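Local coordinates for protein-glutamine deamidase Cif (Burkholderia pseudomallei, PDB 3GQM) that deamidates a glutamine side chain of host NEDD8 to glutamate, which shuts down cullin-RING ubiquitin ligases and inhibits the host cell cycle, at residues V139-V150 and L162-R173; D56-A64 and K118-S126. All coordinates share one frame; numbering follows the deposited sequence.

Contact 1 of 2, residues V139-V150 and L162-R173; sequences VNTLDSHKNYVV and LIDLPALTQGPR
Strands 147-150 and 162-165 run antiparallel, their axes 4.7 Å apart at 169°, with Tyr148-Leu165 and Val150-Ile163 as hydrogen-bonded pairs and Val149-Asp164 as the non-hydrogen-bonded pair between them. Beyond the strand ends, Arg173 ties the two flanking loops together. Its CG lies anti to the backbone N (chi1 -179°), and bends at chi2 and chi3 turn the guanidinium toward the 143-146 turn. NH1 gives a nearly straight bond to Lys146 O, 2.9 Å away and in the guanidinium plane. NH2 reaches Asp143 O at 3.1 Å from above the carbonyl plane; Lys146 N bonds the same oxygen from the opposite face. The aliphatic part of Arg173 lies against Val139, with CD 3.9 Å from CG1. Tyr148 meets NH2 with its ring edge, the two planes 69° apart.

These strands form a beta hairpin at the centre of the four-stranded antiparallel sheet of this papain-like (clan CA) fold. On the face that helix 206-212 covers, Leu165 CD1 touches both Val150 CG2 (3.8 Å) and Leu142 CD1 (3.9 Å), which come to it roughly at right angles. On the other face, Val149 CG2 packs on Leu162 CB at 4.1 Å, beneath helix 104-116. Asp164 on that face makes a salt bridge to Arg33 through OD2 and a hydrogen bond to Tyr260 OH through OD1. Asn147 OD1 accepts from Ala167 N at 2.8 Å, and its ND2 bonds Tyr260 O.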
loop_
_atom_site.group_PDB
_atom_site.type_symbol
_atom_site.label_atom_id
_atom_site.label_comp_id
_atom_site.label_asym_id
_atom_site.label_seq_id
_atom_site.Cartn_x
_atom_site.Cartn_y
_atom_site.Cartn_z
ATOM N N VAL A 139 16.743 6.048 -6.246
ATOM C CA VAL A 139 16.629 6.990 -5.118
ATOM C C VAL A 139 17.677 8.090 -5.223
ATOM O O VAL A 139 17.392 9.252 -4.944
ATOM C CB VAL A 139 16.726 6.297 -3.703
ATOM C CG1 VAL A 139 16.670 7.338 -2.563
ATOM C CG2 VAL A 139 15.595 5.279 -3.504
ATOM N N ASN A 140 18.879 7.728 -5.663
ATOM C CA ASN A 140 19.937 8.714 -5.831
ATOM C C ASN A 140 19.649 9.780 -6.879
ATOM O O ASN A 140 20.363 10.767 -6.930
ATOM C CB ASN A 140 21.268 8.043 -6.148
ATOM C CG ASN A 140 21.859 7.355 -4.945
ATOM O OD1 ASN A 140 21.513 7.669 -3.789
ATOM N ND2 ASN A 140 22.751 6.397 -5.196
ATOM N N THR A 141 18.614 9.585 -7.698
ATOM C CA THR A 141 18.215 10.605 -8.667
ATOM C C THR A 141 17.089 11.522 -8.159
ATOM O O THR A 141 16.781 12.525 -8.787
ATOM C CB THR A 141 17.830 9.983 -10.028
ATOM O OG1 THR A 141 16.494 9.448 -9.966
ATOM C CG2 THR A 141 18.819 8.878 -10.407
ATOM N N LEU A 142 16.491 11.195 -7.010
ATOM C CA LEU A 142 15.334 11.937 -6.491
ATOM C C LEU A 142 15.692 13.259 -5.804
ATOM O O LEU A 142 16.690 13.346 -5.101
ATOM C CB LEU A 142 14.532 11.041 -5.533
ATOM C CG LEU A 142 14.071 9.678 -6.070
ATOM C CD1 LEU A 142 13.183 8.960 -5.075
ATOM C CD2 LEU A 142 13.372 9.821 -7.364
ATOM N N ASP A 143 14.863 14.278 -5.995
ATOM C CA ASP A 143 15.107 15.596 -5.427
ATOM C C ASP A 143 15.103 15.480 -3.894
ATOM O O ASP A 143 14.141 14.988 -3.303
ATOM C CB ASP A 143 14.000 16.515 -5.910
ATOM C CG ASP A 143 14.283 17.984 -5.701
ATOM O OD1 ASP A 143 14.752 18.396 -4.614
ATOM O OD2 ASP A 143 13.970 18.749 -6.649
ATOM N N SER A 144 16.205 15.897 -3.276
ATOM C CA SER A 144 16.360 15.930 -1.814
ATOM C C SER A 144 15.274 16.730 -1.100
ATOM O O SER A 144 14.959 16.458 0.052
ATOM C CB SER A 144 17.713 16.544 -1.432
ATOM O OG SER A 144 18.778 15.693 -1.796
ATOM N N HIS A 145 14.678 17.697 -1.783
ATOM C CA HIS A 145 13.685 18.501 -1.119
ATOM C C HIS A 145 12.263 18.098 -1.416
ATOM O O HIS A 145 11.340 18.724 -0.912
ATOM C CB HIS A 145 13.941 19.978 -1.412
ATOM C CG HIS A 145 15.275 20.430 -0.908
ATOM N ND1 HIS A 145 15.500 20.724 0.420
ATOM C CD2 HIS A 145 16.470 20.560 -1.533
ATOM C CE1 HIS A 145 16.771 21.045 0.589
ATOM N NE2 HIS A 145 17.381 20.962 -0.581
ATOM N N LYS A 146 12.076 17.055 -2.209
ATOM C CA LYS A 146 10.742 16.582 -2.511
ATOM C C LYS A 146 10.394 15.288 -1.735
ATOM O O LYS A 146 11.284 14.457 -1.427
ATOM C CB LYS A 146 10.606 16.307 -4.006
ATOM C CG LYS A 146 10.410 17.530 -4.953
ATOM C CD LYS A 146 9.841 17.063 -6.288
ATOM C CE LYS A 146 10.013 18.074 -7.420
ATOM N NZ LYS A 146 9.602 19.483 -7.044
ATOM N N ASN A 147 9.104 15.118 -1.435
ATOM C CA ASN A 147 8.565 13.824 -0.973
ATOM C C ASN A 147 8.281 12.931 -2.177
ATOM O O ASN A 147 7.777 13.402 -3.200
ATOM C CB ASN A 147 7.266 14.018 -0.187
ATOM C CG ASN A 147 7.330 15.202 0.754
ATOM O OD1 ASN A 147 8.089 15.194 1.708
ATOM N ND2 ASN A 147 6.544 16.236 0.475
ATOM N N TYR A 148 8.571 11.641 -2.047
ATOM C CA TYR A 148 8.203 10.678 -3.064
ATOM C C TYR A 148 7.625 9.506 -2.364
ATOM O O TYR A 148 7.993 9.215 -1.214
ATOM C CB TYR A 148 9.434 10.167 -3.854
ATOM C CG TYR A 148 10.088 11.229 -4.655
ATOM C CD1 TYR A 148 9.721 11.453 -5.993
ATOM C CD2 TYR A 148 11.091 12.020 -4.082
ATOM C CE1 TYR A 148 10.336 12.462 -6.734
ATOM C CE2 TYR A 148 11.721 12.995 -4.805
ATOM C CZ TYR A 148 11.344 13.226 -6.115
ATOM O OH TYR A 148 12.009 14.224 -6.781
ATOM N N VAL A 149 6.722 8.840 -3.066
ATOM C CA VAL A 149 6.261 7.507 -2.688
ATOM C C VAL A 149 6.543 6.565 -3.867
ATOM O O VAL A 149 6.390 6.973 -5.014
ATOM C CB VAL A 149 4.793 7.498 -2.265
ATOM C CG1 VAL A 149 3.860 8.047 -3.389
ATOM C CG2 VAL A 149 4.377 6.082 -1.852
ATOM N N VAL A 150 7.014 5.349 -3.570
ATOM C CA VAL A 150 7.385 4.368 -4.583
ATOM C C VAL A 150 6.438 3.219 -4.443
ATOM O O VAL A 150 6.231 2.711 -3.341
ATOM C CB VAL A 150 8.799 3.818 -4.364
ATOM C CG1 VAL A 150 9.105 2.703 -5.338
ATOM C CG2 VAL A 150 9.844 4.950 -4.493
ATOM N N LEU A 162 4.048 -0.102 -0.710
ATOM C CA LEU A 162 4.577 1.235 -0.928
ATOM C C LEU A 162 5.800 1.486 -0.032
ATOM O O LEU A 162 5.858 1.002 1.083
ATOM C CB LEU A 162 3.497 2.254 -0.580
ATOM C CG LEU A 162 2.135 2.194 -1.284
ATOM C CD1 LEU A 162 1.227 3.379 -0.792
ATOM C CD2 LEU A 162 2.336 2.349 -2.777
ATOM N N ILE A 163 6.744 2.248 -0.569
ATOM C CA ILE A 163 7.816 2.846 0.190
ATOM C C ILE A 163 7.591 4.356 0.206
ATOM O O ILE A 163 7.584 4.972 -0.848
ATOM C CB ILE A 163 9.185 2.565 -0.467
ATOM C CG1 ILE A 163 9.416 1.044 -0.513
ATOM C CG2 ILE A 163 10.262 3.222 0.374
ATOM C CD1 ILE A 163 10.395 0.559 -1.575
ATOM N N ASP A 164 7.394 4.929 1.394
ATOM C CA ASP A 164 7.222 6.360 1.548
ATOM C C ASP A 164 8.600 7.026 1.828
ATOM O O ASP A 164 9.323 6.608 2.739
ATOM C CB ASP A 164 6.277 6.585 2.711
ATOM C CG ASP A 164 5.797 8.035 2.820
ATOM O OD1 ASP A 164 6.212 8.895 2.039
ATOM O OD2 ASP A 164 5.018 8.315 3.731
ATOM N N LEU A 165 8.956 8.006 1.030
ATOM C CA LEU A 165 10.237 8.737 1.159
ATOM C C LEU A 165 9.978 10.230 1.411
ATOM O O LEU A 165 10.172 11.062 0.520
ATOM C CB LEU A 165 11.077 8.570 -0.129
ATOM C CG LEU A 165 11.362 7.118 -0.534
ATOM C CD1 LEU A 165 11.838 7.014 -1.977
ATOM C CD2 LEU A 165 12.426 6.497 0.374
ATOM N N PRO A 166 9.524 10.580 2.613
ATOM C CA PRO A 166 9.261 12.005 2.807
ATOM C C PRO A 166 10.561 12.767 2.890
ATOM O O PRO A 166 11.559 12.204 3.329
ATOM C CB PRO A 166 8.546 12.072 4.165
ATOM C CG PRO A 166 8.850 10.770 4.874
ATOM C CD PRO A 166 9.317 9.767 3.829
ATOM N N ALA A 167 10.566 14.032 2.486
ATOM C CA ALA A 167 11.774 14.846 2.754
ATOM C C ALA A 167 11.786 15.296 4.226
ATOM O O ALA A 167 10.785 15.792 4.761
ATOM C CB ALA A 167 11.886 16.019 1.799
ATOM N N LEU A 168 12.901 15.023 4.890
ATOM C CA LEU A 168 13.124 15.401 6.300
ATOM C C LEU A 168 14.253 16.432 6.459
ATOM O O LEU A 168 15.409 16.169 6.081
ATOM C CB LEU A 168 13.380 14.156 7.174
ATOM C CG LEU A 168 12.201 13.442 7.855
ATOM C CD1 LEU A 168 10.825 13.584 7.172
ATOM C CD2 LEU A 168 12.559 11.967 8.028
ATOM N N THR A 169 13.896 17.599 7.007
ATOM C CA THR A 169 14.816 18.753 7.162
ATOM C C THR A 169 16.076 18.409 7.975
ATOM O O THR A 169 15.983 17.879 9.083
ATOM C CB THR A 169 14.098 19.948 7.799
ATOM O OG1 THR A 169 12.812 20.099 7.185
ATOM C CG2 THR A 169 14.901 21.241 7.608
ATOM N N GLN A 170 17.249 18.702 7.401
ATOM C CA GLN A 170 18.559 18.372 8.005
ATOM C C GLN A 170 18.584 16.948 8.563
ATOM O O GLN A 170 19.369 16.642 9.483
ATOM C CB GLN A 170 18.954 19.358 9.123
ATOM C CG GLN A 170 18.541 20.792 8.935
ATOM C CD GLN A 170 18.932 21.623 10.133
ATOM O OE1 GLN A 170 20.115 21.715 10.482
ATOM N NE2 GLN A 170 17.941 22.211 10.794
ATOM N N GLY A 171 17.706 16.099 8.025
ATOM C CA GLY A 171 17.683 14.679 8.368
ATOM C C GLY A 171 18.074 13.829 7.166
ATOM O O GLY A 171 18.099 14.320 6.017
ATOM N N PRO A 172 18.348 12.539 7.415
ATOM C CA PRO A 172 18.739 11.605 6.346
ATOM C C PRO A 172 17.507 11.256 5.494
ATOM O O PRO A 172 16.375 11.456 5.964
ATOM C CB PRO A 172 19.245 10.386 7.135
ATOM C CG PRO A 172 18.450 10.431 8.466
ATOM C CD PRO A 172 17.893 11.832 8.634
ATOM N N ARG A 173 17.718 10.815 4.254
ATOM C CA ARG A 173 16.648 10.231 3.419
ATOM C C ARG A 173 16.195 8.975 4.153
ATOM O O ARG A 173 16.998 8.076 4.429
ATOM C CB ARG A 173 17.170 9.843 2.028
ATOM C CG ARG A 173 16.153 9.238 1.019
ATOM C CD ARG A 173 15.787 10.261 -0.138
ATOM N NE ARG A 173 14.472 10.846 0.115
ATOM C CZ ARG A 173 13.856 11.777 -0.620
ATOM N NH1 ARG A 173 12.646 12.183 -0.252
ATOM N NH2 ARG A 173 14.433 12.310 -1.703
#

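Contact 2 of 2, residues D56-A64 and K118-S126; sequences DRYDTLLIA and KDVPIDPTS
Two backbone carbonyl oxygens, Tyr58 O and Ile122 O, lie only 3.1 Å apart, although neither can donate to the other. Lys113 NZ of helix 104-116 bonds both, and its charge probably offsets their repulsion. No hydrogen bond joins the two segments directly. Asp123 meets Tyr58 at the start of its side chain: OD1 is 3.2 Å from Tyr58 CB. The carboxylate and ring planes are 38° apart. Chi1 of -175° swings the Asp123 carboxylate away from its own backbone N, and OD1 faces its own loop, where Thr125 N and Thr125 OG1 both bond it from one face of the carboxylate. The two bonds limit rotation of the carboxylate. Thr125 CG2 then touches the tyrosine ring at CD2, 3.8 Å away.

At the other end the side-chain contact is apolar, made by Leu61 and Pro121, and it also leans on backbone. Leu61 lays its CG 3.9 Å from Pro121 CG, the side chains crossing at a slant. Its CD2 rests on the backbone, 3.6 Å from Pro121 N, while CD1 comes 3.8 Å from Asp119 O. Pro121 CB in turn sits 3.4 Å from Asp59 O. Glu117 binds Leu62 N and Ile122 N, one from each segment. This is surface loop-to-loop packing: the loop before helix 67-80 lies along the loop after helix 104-116, and the bond from Thr125 N to Asp123 OD1 closes an Asx turn.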
loop_
_atom_site.group_PDB
_atom_site.type_symbol
_atom_site.label_atom_id
_atom_site.label_comp_id
_atom_site.label_asym_id
_atom_site.label_seq_id
_atom_site.Cartn_x
_atom_site.Cartn_y
_atom_site.Cartn_z
ATOM N N ASP A 56 -11.926 0.165 -6.311
ATOM C CA ASP A 56 -10.963 -0.137 -7.375
ATOM C C ASP A 56 -11.129 0.684 -8.649
ATOM O O ASP A 56 -10.608 0.293 -9.688
ATOM C CB ASP A 56 -10.957 -1.628 -7.709
ATOM C CG ASP A 56 -12.320 -2.119 -8.178
ATOM O OD1 ASP A 56 -12.461 -3.340 -8.320
ATOM O OD2 ASP A 56 -13.254 -1.298 -8.387
ATOM N N ARG A 57 -11.827 1.812 -8.588
ATOM C CA ARG A 57 -11.845 2.707 -9.767
ATOM C C ARG A 57 -10.666 3.647 -9.635
ATOM O O ARG A 57 -10.604 4.417 -8.678
ATOM C CB ARG A 57 -13.155 3.504 -9.848
ATOM N N TYR A 58 -9.738 3.611 -10.577
ATOM C CA TYR A 58 -8.476 4.351 -10.404
ATOM C C TYR A 58 -8.244 5.466 -11.413
ATOM O O TYR A 58 -7.214 6.146 -11.363
ATOM C CB TYR A 58 -7.278 3.415 -10.446
ATOM C CG TYR A 58 -7.263 2.292 -9.451
ATOM C CD1 TYR A 58 -7.307 2.528 -8.075
ATOM C CD2 TYR A 58 -7.152 0.973 -9.888
ATOM C CE1 TYR A 58 -7.267 1.480 -7.184
ATOM C CE2 TYR A 58 -7.111 -0.057 -9.019
ATOM C CZ TYR A 58 -7.172 0.191 -7.657
ATOM O OH TYR A 58 -7.108 -0.896 -6.801
ATOM N N ASP A 59 -9.187 5.628 -12.343
ATOM C CA ASP A 59 -9.087 6.613 -13.408
ATOM C C ASP A 59 -9.744 7.903 -12.997
ATOM O O ASP A 59 -9.586 8.870 -13.694
ATOM C CB ASP A 59 -9.734 6.100 -14.717
ATOM C CG ASP A 59 -11.169 5.653 -14.522
ATOM O OD1 ASP A 59 -11.380 4.581 -13.900
ATOM O OD2 ASP A 59 -12.080 6.355 -14.991
ATOM N N THR A 60 -10.478 7.877 -11.879
ATOM C CA THR A 60 -11.151 8.991 -11.185
ATOM C C THR A 60 -10.428 9.350 -9.850
ATOM O O THR A 60 -9.799 8.488 -9.230
ATOM C CB THR A 60 -12.558 8.552 -10.837
ATOM O OG1 THR A 60 -13.396 8.794 -11.974
ATOM C CG2 THR A 60 -13.169 9.311 -9.621
ATOM N N LEU A 61 -10.533 10.607 -9.425
ATOM C CA LEU A 61 -9.863 11.086 -8.209
ATOM C C LEU A 61 -10.411 10.300 -7.072
ATOM O O LEU A 61 -11.649 10.150 -6.984
ATOM C CB LEU A 61 -10.169 12.562 -7.924
ATOM C CG LEU A 61 -9.319 13.653 -8.594
ATOM C CD1 LEU A 61 -9.884 14.979 -8.164
ATOM C CD2 LEU A 61 -7.787 13.562 -8.251
ATOM N N LEU A 62 -9.525 9.819 -6.191
ATOM C CA LEU A 62 -10.006 9.163 -4.979
ATOM C C LEU A 62 -11.084 9.987 -4.272
ATOM O O LEU A 62 -12.138 9.443 -3.893
ATOM C CB LEU A 62 -8.867 8.790 -4.004
ATOM C CG LEU A 62 -9.236 7.873 -2.808
ATOM C CD1 LEU A 62 -7.983 6.974 -2.427
ATOM C CD2 LEU A 62 -9.746 8.610 -1.560
ATOM N N ILE A 63 -10.836 11.290 -4.094
ATOM C CA ILE A 63 -11.732 12.087 -3.244
ATOM C C ILE A 63 -12.996 12.451 -3.998
ATOM O O ILE A 63 -13.913 12.946 -3.406
ATOM C CB ILE A 63 -11.065 13.389 -2.697
ATOM C CG1 ILE A 63 -10.525 14.218 -3.877
ATOM C CG2 ILE A 63 -9.986 13.045 -1.618
ATOM C CD1 ILE A 63 -10.152 15.628 -3.526
ATOM N N ALA A 64 -13.041 12.214 -5.303
ATOM C CA ALA A 64 -14.291 12.414 -6.033
ATOM C C ALA A 64 -15.255 11.259 -5.879
ATOM O O ALA A 64 -16.373 11.334 -6.424
ATOM C CB ALA A 64 -14.038 12.707 -7.509
ATOM N N LYS A 118 -4.094 15.640 -6.362
ATOM C CA LYS A 118 -4.585 16.945 -5.957
ATOM C C LYS A 118 -5.916 17.082 -6.684
ATOM O O LYS A 118 -6.966 16.718 -6.153
ATOM C CB LYS A 118 -3.563 17.994 -6.398
ATOM C CG LYS A 118 -3.594 19.294 -5.665
ATOM C CD LYS A 118 -4.673 20.240 -6.149
ATOM C CE LYS A 118 -4.232 21.689 -5.978
ATOM N NZ LYS A 118 -3.125 21.810 -4.969
ATOM N N ASP A 119 -5.841 17.526 -7.930
ATOM C CA ASP A 119 -7.021 17.742 -8.737
ATOM C C ASP A 119 -6.958 16.986 -10.076
ATOM O O ASP A 119 -7.949 16.952 -10.813
ATOM C CB ASP A 119 -7.295 19.262 -8.890
ATOM C CG ASP A 119 -6.053 20.072 -9.305
ATOM O OD1 ASP A 119 -4.958 19.522 -9.611
ATOM O OD2 ASP A 119 -6.181 21.305 -9.356
ATOM N N VAL A 120 -5.812 16.364 -10.378
ATOM C CA VAL A 120 -5.655 15.513 -11.575
ATOM C C VAL A 120 -5.559 14.022 -11.159
ATOM O O VAL A 120 -4.631 13.662 -10.465
ATOM C CB VAL A 120 -4.395 15.879 -12.384
ATOM C CG1 VAL A 120 -4.254 14.999 -13.639
ATOM C CG2 VAL A 120 -4.423 17.365 -12.808
ATOM N N PRO A 121 -6.517 13.172 -11.591
ATOM C CA PRO A 121 -6.551 11.743 -11.229
ATOM C C PRO A 121 -5.275 11.018 -11.648
ATOM O O PRO A 121 -4.679 11.356 -12.673
ATOM C CB PRO A 121 -7.755 11.208 -12.002
ATOM C CG PRO A 121 -8.618 12.457 -12.235
ATOM C CD PRO A 121 -7.616 13.531 -12.511
ATOM N N ILE A 122 -4.821 10.078 -10.828
ATOM C CA ILE A 122 -3.652 9.264 -11.164
ATOM C C ILE A 122 -4.054 7.789 -11.028
ATOM O O ILE A 122 -4.680 7.378 -10.047
ATOM C CB ILE A 122 -2.423 9.538 -10.240
ATOM C CG1 ILE A 122 -2.004 11.017 -10.278
ATOM C CG2 ILE A 122 -1.193 8.697 -10.666
ATOM C CD1 ILE A 122 -1.219 11.447 -9.015
ATOM N N ASP A 123 -3.725 7.021 -12.045
ATOM C CA ASP A 123 -4.061 5.626 -12.080
ATOM C C ASP A 123 -2.750 4.929 -11.905
ATOM O O ASP A 123 -1.954 4.896 -12.837
ATOM C CB ASP A 123 -4.668 5.268 -13.430
ATOM C CG ASP A 123 -5.155 3.844 -13.477
ATOM O OD1 ASP A 123 -4.867 3.026 -12.536
ATOM O OD2 ASP A 123 -5.856 3.581 -14.451
ATOM N N PRO A 124 -2.486 4.452 -10.671
ATOM C CA PRO A 124 -1.240 3.787 -10.376
ATOM C C PRO A 124 -1.127 2.507 -11.167
ATOM O O PRO A 124 -0.038 2.004 -11.273
ATOM C CB PRO A 124 -1.352 3.467 -8.886
ATOM C CG PRO A 124 -2.822 3.534 -8.589
ATOM C CD PRO A 124 -3.425 4.449 -9.527
ATOM N N THR A 125 -2.222 1.961 -11.710
ATOM C CA THR A 125 -2.069 0.733 -12.533
ATOM C C THR A 125 -1.501 1.020 -13.931
ATOM O O THR A 125 -1.028 0.100 -14.603
ATOM C CB THR A 125 -3.368 -0.113 -12.648
ATOM O OG1 THR A 125 -4.365 0.640 -13.345
ATOM C CG2 THR A 125 -3.885 -0.460 -11.292
ATOM N N SER A 126 -1.508 2.299 -14.343
ATOM C CA SER A 126 -1.062 2.671 -15.692
ATOM C C SER A 126 0.215 3.508 -15.763
ATOM O O SER A 126 0.787 3.681 -16.859
ATOM C CB SER A 126 -2.183 3.389 -16.452
ATOM O OG SER A 126 -2.582 4.555 -15.764
#

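In the fold
Contacts 1 and 2 have centres 23 Å apart and do not touch; their nearest atoms are about 7 Å apart. They follow one another along the chain. Helix 104-116 lies between them: Met115, Thr116 and Ile111 pack on the hairpin of contact 1, while Lys113 faces contact 2. The same helix begins at Cys104, the inferred active-site cysteine, about 10 Å from Tyr58 by side chains. Contact 1 approaches the site from the sheet: the side chain of Leu162 is about 7 Å from that of Gln179 and 9 Å from that of His159, the other two inferred catalytic residues.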